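Local coordinates for protein anopheles gambiae adenosine kinase (PDB 3LOO) that phosphorylates adenosine to AMP, probably with ATP as the phosphate donor, as a member of the pfkB family of carbohydrate kinases, at residues G24-G30 against A177-S183; P135-C139 against C151-A156; A157-P162 against T188-S193; D233-G237 against F319-F323. One frame throughout, in Å; residues are numbered along the deposited sequence.

Interaction 1 (G24-G30 against A177-S183); sequences GMLVGLG and AQFFYVS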
loop_
_atom_site.group_PDB
_atom_site.type_symbol
_atom_site.label_atom_id
_atom_site.label_comp_id
_atom_site.label_asym_id
_atom_site.label_seq_id
_atom_site.Cartn_x
_atom_site.Cartn_y
_atom_site.Cartn_z
ATOM N N GLY A 24 -13.667 11.360 -6.965
ATOM C CA GLY A 24 -12.907 11.781 -5.795
ATOM C C GLY A 24 -13.458 11.317 -4.451
ATOM O O GLY A 24 -13.261 11.981 -3.454
ATOM N N MET A 25 -14.102 10.159 -4.393
ATOM C CA MET A 25 -14.519 9.648 -3.081
ATOM C C MET A 25 -13.334 9.183 -2.184
ATOM O O MET A 25 -13.412 9.252 -0.943
ATOM C CB MET A 25 -15.512 8.506 -3.246
ATOM C CG MET A 25 -16.732 8.906 -4.106
ATOM S SD MET A 25 -17.891 7.582 -4.217
ATOM C CE MET A 25 -17.154 6.382 -5.246
ATOM N N LEU A 26 -12.266 8.689 -2.829
ATOM C CA LEU A 26 -11.142 8.067 -2.130
ATOM C C LEU A 26 -9.892 8.869 -2.471
ATOM O O LEU A 26 -9.642 9.132 -3.642
ATOM C CB LEU A 26 -10.992 6.628 -2.626
ATOM C CG LEU A 26 -9.699 5.885 -2.257
ATOM C CD1 LEU A 26 -9.533 5.773 -0.723
ATOM C CD2 LEU A 26 -9.714 4.494 -2.891
ATOM N N VAL A 27 -9.148 9.327 -1.465
ATOM C CA VAL A 27 -7.805 9.817 -1.737
ATOM C C VAL A 27 -6.749 8.927 -1.095
ATOM O O VAL A 27 -6.909 8.502 0.042
ATOM C CB VAL A 27 -7.535 11.346 -1.546
ATOM C CG1 VAL A 27 -8.750 12.168 -1.313
ATOM C CG2 VAL A 27 -6.338 11.658 -0.589
ATOM N N GLY A 28 -5.719 8.623 -1.886
ATOM C CA GLY A 28 -4.577 7.834 -1.467
ATOM C C GLY A 28 -3.327 8.678 -1.530
ATOM O O GLY A 28 -3.141 9.437 -2.459
ATOM N N LEU A 29 -2.459 8.555 -0.530
ATOM C CA LEU A 29 -1.174 9.229 -0.531
ATOM C C LEU A 29 -0.111 8.133 -0.447
ATOM O O LEU A 29 -0.205 7.269 0.396
ATOM C CB LEU A 29 -1.022 10.112 0.708
ATOM C CG LEU A 29 -1.779 11.432 0.868
ATOM C CD1 LEU A 29 -3.229 11.193 0.919
ATOM C CD2 LEU A 29 -1.332 12.029 2.239
ATOM N N GLY A 30 0.886 8.184 -1.325
ATOM C CA GLY A 30 1.938 7.185 -1.298
ATOM C C GLY A 30 3.118 7.549 -2.184
ATOM O O GLY A 30 3.273 8.712 -2.609
ATOM N N ALA A 177 -13.259 14.316 -0.333
ATOM C CA ALA A 177 -13.080 12.870 -0.253
ATOM C C ALA A 177 -13.890 12.364 0.899
ATOM O O ALA A 177 -14.129 13.103 1.865
ATOM C CB ALA A 177 -11.605 12.507 -0.058
ATOM N N GLN A 178 -14.318 11.107 0.820
ATOM C CA GLN A 178 -15.021 10.468 1.942
ATOM C C GLN A 178 -14.160 9.430 2.649
ATOM O O GLN A 178 -14.503 8.991 3.750
ATOM C CB GLN A 178 -16.355 9.854 1.466
ATOM C CG GLN A 178 -17.256 10.908 0.765
ATOM C CD GLN A 178 -18.589 10.366 0.235
ATOM O OE1 GLN A 178 -18.630 9.383 -0.518
ATOM N NE2 GLN A 178 -19.690 11.046 0.599
ATOM N N PHE A 179 -13.047 9.038 2.012
ATOM C CA PHE A 179 -12.187 7.906 2.450
ATOM C C PHE A 179 -10.729 8.265 2.153
ATOM O O PHE A 179 -10.429 8.858 1.089
ATOM C CB PHE A 179 -12.492 6.618 1.667
ATOM C CG PHE A 179 -13.927 6.153 1.776
ATOM C CD1 PHE A 179 -14.335 5.327 2.831
ATOM C CD2 PHE A 179 -14.868 6.532 0.802
ATOM C CE1 PHE A 179 -15.668 4.917 2.934
ATOM C CE2 PHE A 179 -16.188 6.116 0.885
ATOM C CZ PHE A 179 -16.596 5.310 1.957
ATOM N N PHE A 180 -9.826 7.867 3.054
ATOM C CA PHE A 180 -8.402 8.183 2.921
ATOM C C PHE A 180 -7.602 6.921 3.175
ATOM O O PHE A 180 -7.930 6.143 4.088
ATOM C CB PHE A 180 -7.959 9.289 3.903
ATOM C CG PHE A 180 -8.645 10.606 3.686
ATOM C CD1 PHE A 180 -8.160 11.513 2.755
ATOM C CD2 PHE A 180 -9.810 10.923 4.398
ATOM C CE1 PHE A 180 -8.784 12.744 2.550
ATOM C CE2 PHE A 180 -10.482 12.151 4.197
ATOM C CZ PHE A 180 -9.970 13.067 3.259
ATOM N N TYR A 181 -6.577 6.714 2.351
ATOM C CA TYR A 181 -5.724 5.534 2.459
ATOM C C TYR A 181 -4.270 5.958 2.311
ATOM O O TYR A 181 -3.908 6.632 1.335
ATOM C CB TYR A 181 -6.093 4.462 1.431
ATOM C CG TYR A 181 -5.236 3.228 1.514
ATOM C CD1 TYR A 181 -5.083 2.526 2.730
ATOM C CD2 TYR A 181 -4.541 2.759 0.386
ATOM C CE1 TYR A 181 -4.256 1.370 2.811
ATOM C CE2 TYR A 181 -3.722 1.641 0.449
ATOM C CZ TYR A 181 -3.587 0.939 1.665
ATOM O OH TYR A 181 -2.797 -0.182 1.722
ATOM N N VAL A 182 -3.433 5.537 3.260
ATOM C CA VAL A 182 -2.013 5.879 3.248
ATOM C C VAL A 182 -1.204 4.628 3.570
ATOM O O VAL A 182 -1.644 3.816 4.358
ATOM C CB VAL A 182 -1.686 6.990 4.253
ATOM C CG1 VAL A 182 -0.204 7.368 4.181
ATOM C CG2 VAL A 182 -2.507 8.281 3.953
ATOM N N SER A 183 -0.044 4.447 2.951
ATOM C CA SER A 183 0.795 3.267 3.293
ATOM C C SER A 183 1.756 3.664 4.410
ATOM O O SER A 183 2.105 4.841 4.539
ATOM C CB SER A 183 1.615 2.805 2.093
ATOM O OG SER A 183 2.411 3.891 1.631
#
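Strands 26-29 and 179-183 run parallel, side by side, in the interior of the large mixed sheet, with Val27 held through both its own N-H and its own C=O. Val27 N gives its hydrogen to Phe179 O at 2.9 Å and Val27 O receives that of Tyr181 N, also at 2.9 Å, before Leu29 N continues the register to Tyr181 O at 3.0 Å. The intervening Gly28 turns its own N-H and C=O to the neighbouring strand 100-107. Strand 26-29 thus lies between 179-183 and 100-107, all parallel, in the large sheet of the pfkB alpha/beta fold. At the entrance Met25 O receives Gln178 N at 2.7 Å, tilted 29° from the carbonyl plane, and more weakly Phe179 N. On the face covered by helices 82-94 and 315-328, the side chains of Leu26 and Phe179 lie roughly perpendicular; with its CG anti to the backbone N (chi1 167°), Leu26 rests CD1 against Phe179 CB at 3.9 Å. On the other face Val27 and Phe180 point the same way, and Val27 CG2 meets the ring edge at Phe180 CD1, 3.8 Å away. The buried Leu29 O has no polar partner in the model.

Interaction 2 (P135-C139 against C151-A156); sequences PTGTC and CANLAA. With B4P (bis(adenosine)-5'-tetraphosphate), chain D.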
loop_
_atom_site.group_PDB
_atom_site.type_symbol
_atom_site.label_atom_id
_atom_site.label_comp_id
_atom_site.label_asym_id
_atom_site.label_seq_id
_atom_site.Cartn_x
_atom_site.Cartn_y
_atom_site.Cartn_z
ATOM N N PRO A 135 14.993 11.920 -10.274
ATOM C CA PRO A 135 14.256 11.056 -11.176
ATOM C C PRO A 135 13.135 10.314 -10.424
ATOM O O PRO A 135 13.209 10.174 -9.215
ATOM C CB PRO A 135 15.312 10.043 -11.634
ATOM C CG PRO A 135 16.302 9.966 -10.478
ATOM C CD PRO A 135 16.250 11.303 -9.778
ATOM N N THR A 136 12.142 9.801 -11.155
ATOM C CA THR A 136 11.102 8.933 -10.575
ATOM C C THR A 136 11.717 7.768 -9.807
ATOM O O THR A 136 12.721 7.239 -10.214
ATOM C CB THR A 136 10.062 8.518 -11.660
ATOM O OG1 THR A 136 9.480 9.724 -12.199
ATOM C CG2 THR A 136 8.937 7.627 -11.105
ATOM N N GLY A 137 11.125 7.420 -8.663
ATOM C CA GLY A 137 11.601 6.348 -7.812
ATOM C C GLY A 137 11.300 5.010 -8.457
ATOM O O GLY A 137 10.423 4.900 -9.328
ATOM N N THR A 138 12.039 3.990 -8.028
ATOM C CA THR A 138 11.911 2.669 -8.579
ATOM C C THR A 138 11.986 1.696 -7.414
ATOM O O THR A 138 12.447 2.058 -6.309
ATOM C CB THR A 138 13.067 2.334 -9.580
ATOM O OG1 THR A 138 14.345 2.424 -8.915
ATOM C CG2 THR A 138 13.058 3.266 -10.780
ATOM N N CYS A 139 11.568 0.464 -7.660
ATOM C CA CYS A 139 11.701 -0.563 -6.655
ATOM C C CYS A 139 12.208 -1.818 -7.350
ATOM O O CYS A 139 11.563 -2.307 -8.269
ATOM C CB CYS A 139 10.347 -0.844 -5.947
ATOM S SG CYS A 139 10.465 -2.154 -4.678
ATOM N N CYS A 151 13.855 -3.753 -3.041
ATOM C CA CYS A 151 14.717 -2.646 -2.622
ATOM C C CYS A 151 14.237 -1.394 -3.312
ATOM O O CYS A 151 14.353 -1.278 -4.546
ATOM C CB CYS A 151 16.211 -2.938 -2.911
ATOM S SG CYS A 151 17.333 -1.615 -2.528
ATOM N N ALA A 152 13.690 -0.483 -2.501
ATOM C CA ALA A 152 12.989 0.717 -2.980
ATOM C C ALA A 152 13.905 1.931 -2.955
ATOM O O ALA A 152 14.419 2.317 -1.898
ATOM C CB ALA A 152 11.701 1.001 -2.120
ATOM N N ASN A 153 14.119 2.478 -4.134
ATOM C CA ASN A 153 14.890 3.672 -4.363
ATOM C C ASN A 153 13.862 4.762 -4.575
ATOM O O ASN A 153 13.323 4.915 -5.700
ATOM C CB ASN A 153 15.750 3.502 -5.625
ATOM C CG ASN A 153 16.452 4.797 -6.046
ATOM O OD1 ASN A 153 16.782 5.645 -5.211
ATOM N ND2 ASN A 153 16.657 4.953 -7.341
ATOM N N LEU A 154 13.548 5.466 -3.482
ATOM C CA LEU A 154 12.407 6.397 -3.454
ATOM C C LEU A 154 12.612 7.614 -4.342
ATOM O O LEU A 154 11.687 8.037 -5.045
ATOM C CB LEU A 154 12.070 6.846 -2.027
ATOM C CG LEU A 154 11.528 5.781 -1.061
ATOM C CD1 LEU A 154 11.074 6.413 0.235
ATOM C CD2 LEU A 154 10.324 4.990 -1.714
ATOM N N ALA A 155 13.815 8.188 -4.281
ATOM C CA ALA A 155 14.242 9.278 -5.173
ATOM C C ALA A 155 13.162 10.390 -5.223
ATOM O O ALA A 155 12.913 10.998 -4.183
ATOM C CB ALA A 155 14.612 8.715 -6.564
ATOM N N ALA A 156 12.499 10.647 -6.365
ATOM C CA ALA A 156 11.518 11.759 -6.430
ATOM C C ALA A 156 10.326 11.589 -5.490
ATOM O O ALA A 156 9.740 12.579 -5.020
ATOM C CB ALA A 156 11.016 12.002 -7.873
HETATM P PA B4P D . 4.759 -7.404 -2.560
HETATM O O1A B4P D . 4.684 -8.149 -3.884
HETATM O O2A B4P D . 6.024 -7.581 -1.722
HETATM O O3A B4P D . 3.597 -8.031 -1.647
HETATM P PB B4P D . 2.437 -7.124 -1.036
HETATM O O1B B4P D . 1.496 -6.610 -2.127
HETATM O O2B B4P D . 2.941 -6.170 0.034
HETATM O O3B B4P D . 1.839 -8.554 -0.434
HETATM P PG B4P D . 1.595 -8.954 1.106
HETATM O O1G B4P D . 2.749 -9.699 1.687
HETATM O O2G B4P D . 1.223 -7.676 1.831
HETATM O O3G B4P D . 0.302 -9.898 1.067
HETATM P PD B4P D . 0.139 -11.482 1.322
HETATM O O1D B4P D . 1.316 -12.167 0.733
HETATM O O2D B4P D . -0.292 -11.787 2.729
HETATM O O5E B4P D . 4.416 -5.830 -2.775
HETATM C C5E B4P D . 5.047 -5.318 -3.929
HETATM C C4E B4P D . 4.931 -3.830 -4.093
HETATM O O4E B4P D . 5.480 -3.102 -2.994
HETATM C C3E B4P D . 5.778 -3.431 -5.270
HETATM O O3E B4P D . 4.838 -3.169 -6.331
HETATM C C2E B4P D . 6.474 -2.145 -4.839
HETATM O O2E B4P D . 6.345 -1.049 -5.754
HETATM C C1E B4P D . 5.852 -1.833 -3.465
HETATM N N9A B4P D . 6.869 -1.236 -2.580
HETATM C C8A B4P D . 7.999 -1.813 -2.078
HETATM N N7A B4P D . 8.645 -0.882 -1.317
HETATM C C5A B4P D . 7.948 0.292 -1.363
HETATM C C6A B4P D . 8.102 1.566 -0.793
HETATM N N6A B4P D . 9.171 1.911 -0.010
HETATM N N1A B4P D . 7.182 2.524 -1.070
HETATM C C2A B4P D . 6.097 2.256 -1.839
HETATM N N3A B4P D . 5.921 1.041 -2.384
HETATM C C4A B4P D . 6.820 0.049 -2.153
HETATM O O5F B4P D . -1.087 -11.746 0.324
HETATM C C5F B4P D . -2.234 -10.904 0.298
HETATM C C4F B4P D . -3.347 -11.710 -0.370
HETATM O O4F B4P D . -2.908 -12.319 -1.598
HETATM C C3F B4P D . -3.740 -12.905 0.480
HETATM O O3F B4P D . -4.615 -12.485 1.519
HETATM C C2F B4P D . -4.391 -13.822 -0.537
HETATM O O2F B4P D . -5.761 -13.435 -0.762
HETATM C C1F B4P D . -3.531 -13.595 -1.793
HETATM N N9B B4P D . -2.465 -14.647 -1.802
HETATM C C8B B4P D . -1.180 -14.477 -1.431
HETATM N N7B B4P D . -0.485 -15.634 -1.545
HETATM C C5B B4P D . -1.322 -16.590 -1.997
HETATM C C6B B4P D . -1.215 -17.946 -2.294
HETATM N N6B B4P D . -0.016 -18.563 -2.141
HETATM N N1B B4P D . -2.309 -18.630 -2.754
HETATM C C2B B4P D . -3.508 -18.016 -2.912
HETATM N N3B B4P D . -3.676 -16.694 -2.625
HETATM C C4B B4P D . -2.631 -15.939 -2.162
#
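Thr138 places OG1 between its amide N and its carbonyl carbon (chi1 59°), on the side where the Asn153 side chain runs alongside it, with Asn153 CB 3.7 Å from Thr138 OG1. That hydroxyl is buried here without a hydrogen-bonding partner in the model. One residue on, the side chain of Cys139 lies on the other face of the sheet, and a first torsion of 179° carries its SG to 3.6 Å from C8A of the bound bis(adenosine)-5'-tetraphosphate. Ala152 and Leu154 share this ligand side: Ala152 CB lies 3.4 Å from N6A of the adenine, and Leu154 CD2 is 3.7 Å from the same amino nitrogen. The support behind these three contacts is a beta hairpin, strands 137-144 and 147-153, in the small five-stranded sheet that forms the lid in pfkB kinases. Thr138 and Asn153 make a hydrogen-bonded antiparallel pair, Thr138 N to Asn153 O and Asn153 N to Thr138 O both at 2.8 Å, whereas Cys139 and Ala152 are a non-hydrogen-bonded pair. Towards the open end the two segments change course. Gly137, having no CB, brings its CA within 3.2 Å of Leu154 O in a C-H...O contact. Ala155, with a positive phi, then turns segment 151-156 so that Ala156 N bonds to Pro135 O at 3.0 Å, with the methyls of Ala155 and Ala156 both packed against that carbonyl oxygen.

Interaction 3 (A157-P162 against T188-S193); sequences ANDFTP and TVSFES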
loop_
_atom_site.group_PDB
_atom_site.type_symbol
_atom_site.label_atom_id
_atom_site.label_comp_id
_atom_site.label_asym_id
_atom_site.label_seq_id
_atom_site.Cartn_x
_atom_site.Cartn_y
_atom_site.Cartn_z
ATOM N N ALA A 157 9.973 10.344 -5.191
ATOM C CA ALA A 157 8.874 10.122 -4.220
ATOM C C ALA A 157 9.194 10.761 -2.868
ATOM O O ALA A 157 8.275 11.111 -2.131
ATOM C CB ALA A 157 8.545 8.645 -4.053
ATOM N N ASN A 158 10.495 10.877 -2.544
ATOM C CA ASN A 158 10.936 11.570 -1.340
ATOM C C ASN A 158 10.848 13.095 -1.426
ATOM O O ASN A 158 10.971 13.767 -0.400
ATOM C CB ASN A 158 12.361 11.152 -0.912
ATOM C CG ASN A 158 12.465 10.915 0.578
ATOM O OD1 ASN A 158 12.013 11.729 1.407
ATOM N ND2 ASN A 158 13.032 9.802 0.938
ATOM N N ASP A 159 10.621 13.650 -2.610
ATOM C CA ASP A 159 10.468 15.093 -2.731
ATOM C C ASP A 159 9.056 15.593 -2.481
ATOM O O ASP A 159 8.774 16.731 -2.761
ATOM C CB ASP A 159 10.968 15.577 -4.101
ATOM C CG ASP A 159 12.474 15.327 -4.297
ATOM O OD1 ASP A 159 13.158 15.047 -3.304
ATOM O OD2 ASP A 159 12.967 15.373 -5.440
ATOM N N PHE A 160 8.158 14.745 -1.970
ATOM C CA PHE A 160 6.797 15.159 -1.707
ATOM C C PHE A 160 6.790 16.197 -0.584
ATOM O O PHE A 160 7.470 16.016 0.417
ATOM C CB PHE A 160 5.944 13.963 -1.282
ATOM C CG PHE A 160 4.491 14.298 -1.055
ATOM C CD1 PHE A 160 3.573 14.165 -2.091
ATOM C CD2 PHE A 160 4.040 14.740 0.187
ATOM C CE1 PHE A 160 2.228 14.496 -1.912
ATOM C CE2 PHE A 160 2.697 15.059 0.379
ATOM C CZ PHE A 160 1.787 14.925 -0.672
ATOM N N THR A 161 5.983 17.245 -0.736
ATOM C CA THR A 161 5.864 18.263 0.320
ATOM C C THR A 161 4.413 18.529 0.685
ATOM O O THR A 161 3.539 18.514 -0.190
ATOM C CB THR A 161 6.528 19.603 -0.056
ATOM O OG1 THR A 161 5.959 20.088 -1.275
ATOM C CG2 THR A 161 7.988 19.455 -0.217
ATOM N N PRO A 162 4.156 18.807 1.979
ATOM C CA PRO A 162 2.802 19.151 2.437
ATOM C C PRO A 162 2.159 20.254 1.600
ATOM O O PRO A 162 0.943 20.313 1.486
ATOM C CB PRO A 162 3.034 19.653 3.866
ATOM C CG PRO A 162 4.272 18.938 4.319
ATOM C CD PRO A 162 5.123 18.718 3.102
ATOM N N THR A 188 8.146 7.352 5.369
ATOM C CA THR A 188 9.536 7.681 4.995
ATOM C C THR A 188 9.561 9.079 4.407
ATOM O O THR A 188 10.502 9.859 4.626
ATOM C CB THR A 188 10.091 6.688 3.925
ATOM O OG1 THR A 188 9.961 5.365 4.414
ATOM C CG2 THR A 188 11.573 6.975 3.569
ATOM N N VAL A 189 8.496 9.415 3.677
ATOM C CA VAL A 189 8.512 10.618 2.870
ATOM C C VAL A 189 7.826 11.810 3.544
ATOM O O VAL A 189 8.339 12.915 3.471
ATOM C CB VAL A 189 7.899 10.342 1.474
ATOM C CG1 VAL A 189 7.710 11.599 0.731
ATOM C CG2 VAL A 189 8.809 9.354 0.696
ATOM N N SER A 190 6.652 11.597 4.138
ATOM C CA SER A 190 5.930 12.711 4.745
ATOM C C SER A 190 4.939 12.217 5.755
ATOM O O SER A 190 3.714 12.216 5.497
ATOM C CB SER A 190 5.183 13.549 3.670
ATOM O OG SER A 190 4.836 14.829 4.201
ATOM N N PHE A 191 5.446 11.789 6.905
ATOM C CA PHE A 191 4.565 11.402 7.990
ATOM C C PHE A 191 3.633 12.564 8.371
ATOM O O PHE A 191 2.494 12.352 8.785
ATOM C CB PHE A 191 5.343 10.923 9.240
ATOM C CG PHE A 191 4.460 10.715 10.435
ATOM C CD1 PHE A 191 3.554 9.653 10.470
ATOM C CD2 PHE A 191 4.504 11.600 11.520
ATOM C CE1 PHE A 191 2.717 9.477 11.542
ATOM C CE2 PHE A 191 3.666 11.416 12.620
ATOM C CZ PHE A 191 2.778 10.366 12.631
ATOM N N GLU A 192 4.169 13.775 8.288
ATOM C CA GLU A 192 3.477 15.000 8.691
ATOM C C GLU A 192 2.186 15.177 7.826
ATOM O O GLU A 192 1.137 15.568 8.333
ATOM C CB GLU A 192 4.476 16.120 8.451
ATOM C CG GLU A 192 4.184 17.499 8.940
ATOM C CD GLU A 192 4.831 18.536 8.008
ATOM O OE1 GLU A 192 5.808 18.197 7.294
ATOM O OE2 GLU A 192 4.333 19.683 7.950
ATOM N N SER A 193 2.271 14.843 6.535
ATOM C CA SER A 193 1.091 14.889 5.647
ATOM C C SER A 193 0.092 13.806 6.025
ATOM O O SER A 193 -1.102 14.081 6.099
ATOM C CB SER A 193 1.469 14.718 4.170
ATOM O OG SER A 193 2.244 15.773 3.689
#
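Asn158 and Val189 approach to 5.0 Å between their CA atoms, and Pro162 and Ser193 to 5.6 Å, so the loop 157-162 follows the first turns of helix 187-203, which is kinked where the amides of Glu192 and Ser193 lack the usual helical bond to the preceding turn. The loop is the return path from the small-sheet hairpin to helix 168-176, and it crosses here onto a helix of the large alpha/beta domain. Val189 is the main wedge. Its CG1, anti to the backbone N (chi1 171°), presses close to Ala157 O at 3.0 Å and also meets Phe160 CB at 3.6 Å. Its other branch, CG2, reaches Asn158 CA at 3.7 Å, as the Asn158 and Val189 side chains run antiparallel past one another. From CB onward Phe160 continues along the helix, its ring passing Ser190 obliquely and bringing its edge to Ser193, where CE2 and Ser193 OG are 3.4 Å apart with the oxygen in the ring plane. Phe186 packs edge-to-face with the same ring. The hydroxyl of Ser193 is tied to Ser190 OG by a hydrogen bond of 2.8 Å within the helix, which couples the two serines flanked by Phe160 and Pro162. At the Pro162 end, the proline ring and the Glu192 side chain lie roughly perpendicular, and the carboxylate oxygen OE1 of Glu192 lies 3.4 Å from Pro162 CG.

Interaction 4 (D233-G237 against F319-F323); sequences DVLFG and FVGGF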
loop_
_atom_site.group_PDB
_atom_site.type_symbol
_atom_site.label_atom_id
_atom_site.label_comp_id
_atom_site.label_asym_id
_atom_site.label_seq_id
_atom_site.Cartn_x
_atom_site.Cartn_y
_atom_site.Cartn_z
ATOM N N ASP A 233 -8.908 4.090 11.311
ATOM C CA ASP A 233 -10.153 3.308 11.347
ATOM C C ASP A 233 -9.951 1.876 10.891
ATOM O O ASP A 233 -10.638 0.979 11.366
ATOM C CB ASP A 233 -11.254 3.962 10.477
ATOM C CG ASP A 233 -11.656 5.310 11.001
ATOM O OD1 ASP A 233 -11.228 6.322 10.418
ATOM O OD2 ASP A 233 -12.319 5.340 12.056
ATOM N N VAL A 234 -9.080 1.686 9.907
ATOM C CA VAL A 234 -8.758 0.346 9.359
ATOM C C VAL A 234 -7.226 0.252 9.193
ATOM O O VAL A 234 -6.595 1.110 8.561
ATOM C CB VAL A 234 -9.448 0.033 7.984
ATOM C CG1 VAL A 234 -9.218 -1.426 7.584
ATOM C CG2 VAL A 234 -11.003 0.314 7.977
ATOM N N LEU A 235 -6.642 -0.814 9.757
ATOM C CA LEU A 235 -5.231 -1.122 9.567
ATOM C C LEU A 235 -5.108 -2.478 8.823
ATOM O O LEU A 235 -5.654 -3.474 9.274
ATOM C CB LEU A 235 -4.529 -1.218 10.914
ATOM C CG LEU A 235 -3.051 -1.658 10.867
ATOM C CD1 LEU A 235 -2.249 -0.698 10.009
ATOM C CD2 LEU A 235 -2.394 -1.832 12.287
ATOM N N PHE A 236 -4.426 -2.473 7.689
ATOM C CA PHE A 236 -4.097 -3.691 6.946
ATOM C C PHE A 236 -2.621 -4.018 7.197
ATOM O O PHE A 236 -1.800 -3.111 7.438
ATOM C CB PHE A 236 -4.251 -3.454 5.441
ATOM C CG PHE A 236 -5.624 -2.964 5.009
ATOM C CD1 PHE A 236 -6.633 -3.866 4.727
ATOM C CD2 PHE A 236 -5.871 -1.589 4.835
ATOM C CE1 PHE A 236 -7.916 -3.414 4.265
ATOM C CE2 PHE A 236 -7.134 -1.124 4.412
ATOM C CZ PHE A 236 -8.151 -2.042 4.120
ATOM N N GLY A 237 -2.275 -5.302 7.114
ATOM C CA GLY A 237 -0.861 -5.704 7.129
ATOM C C GLY A 237 -0.756 -7.200 6.958
ATOM O O GLY A 237 -1.762 -7.910 7.052
ATOM N N PHE A 319 -5.278 -6.979 -2.775
ATOM C CA PHE A 319 -6.236 -7.311 -1.729
ATOM C C PHE A 319 -6.874 -6.019 -1.224
ATOM O O PHE A 319 -8.099 -5.927 -1.132
ATOM C CB PHE A 319 -5.594 -8.038 -0.554
ATOM C CG PHE A 319 -6.539 -8.224 0.593
ATOM C CD1 PHE A 319 -7.419 -9.318 0.628
ATOM C CD2 PHE A 319 -6.604 -7.270 1.603
ATOM C CE1 PHE A 319 -8.338 -9.465 1.663
ATOM C CE2 PHE A 319 -7.536 -7.403 2.648
ATOM C CZ PHE A 319 -8.401 -8.489 2.684
ATOM N N VAL A 320 -6.058 -5.029 -0.915
ATOM C CA VAL A 320 -6.599 -3.727 -0.443
ATOM C C VAL A 320 -7.440 -3.013 -1.517
ATOM O O VAL A 320 -8.507 -2.497 -1.211
ATOM C CB VAL A 320 -5.512 -2.783 0.116
ATOM C CG1 VAL A 320 -6.111 -1.365 0.446
ATOM C CG2 VAL A 320 -4.917 -3.363 1.419
ATOM N N GLY A 321 -6.971 -2.987 -2.761
ATOM C CA GLY A 321 -7.802 -2.421 -3.850
ATOM C C GLY A 321 -9.203 -3.055 -3.930
ATOM O O GLY A 321 -10.171 -2.346 -4.095
ATOM N N GLY A 322 -9.297 -4.381 -3.827
ATOM C CA GLY A 322 -10.582 -5.100 -3.875
ATOM C C GLY A 322 -11.465 -4.680 -2.704
ATOM O O GLY A 322 -12.659 -4.412 -2.868
ATOM N N PHE A 323 -10.863 -4.635 -1.514
ATOM C CA PHE A 323 -11.533 -4.185 -0.289
ATOM C C PHE A 323 -12.106 -2.779 -0.449
ATOM O O PHE A 323 -13.294 -2.526 -0.105
ATOM C CB PHE A 323 -10.555 -4.224 0.909
ATOM C CG PHE A 323 -11.159 -3.756 2.227
ATOM C CD1 PHE A 323 -11.587 -4.691 3.179
ATOM C CD2 PHE A 323 -11.289 -2.409 2.513
ATOM C CE1 PHE A 323 -12.151 -4.286 4.400
ATOM C CE2 PHE A 323 -11.828 -1.988 3.731
ATOM C CZ PHE A 323 -12.267 -2.929 4.682
#
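Phe236 leaves strand 234-238 toward helix 315-328, and its CB already lies 4.1 Å from Val320 CG2. With CG set beside its own backbone N (chi1 -56°), the ring swings beneath that methyl: CG is 3.7 Å from Val320 CG2, which stands over the ring in a CH-pi contact only 17° off the normal. Both ortho carbons lie under that methyl, and CD1 also meets Phe319 CE2 at 4.2 Å. Further out, CE2 touches the second branch, Val320 CG1, at 4.1 Å, and CE1 reaches Phe323 CG at 3.8 Å. The ring thus sits between a parallel strand of the large sheet and a helix packed on it, in the core of this alpha/beta domain. The helix begins within the GAGD signature, which in the pfkB family forms the anion hole, and here the side chain of Phe319 comes to about 4 Å from the bound dinucleotide. The tip, Phe236 CZ, ends 3.5 Å from Phe323 CD2 over the face of that ring. The two phenylalanines form a T-shaped stack, the edge of Phe236 against the face of Phe323, with their planes at 84°. On the face of Phe236 opposite to Val320 lies Val234 CG1, from the same strand, which also comes within 4.5 Å of Phe323 CZ.

Interactions 1 and 4 share the large sheet and are core contacts, interaction 4 entirely buried and interaction 1 nearly so, yet they differ in chemistry: backbone hydrogen bonds join strand to strand in the first, whereas aromatic and aliphatic packing alone joins strand to helix in the other. They meet where Tyr181 touches Val320 and Phe236. Interaction 2 belongs to the smaller sheet and combines backbone pairing with direct contact to the ligand. Interaction 3, the most open to solvent, uses mixed packing round a serine pair; it touches interaction 2 through Leu154 against Thr188 and Val189, and its helix follows strand 179-183 of interaction 1. Interactions 2 and 4 stay about 17 Å apart at their nearest atoms.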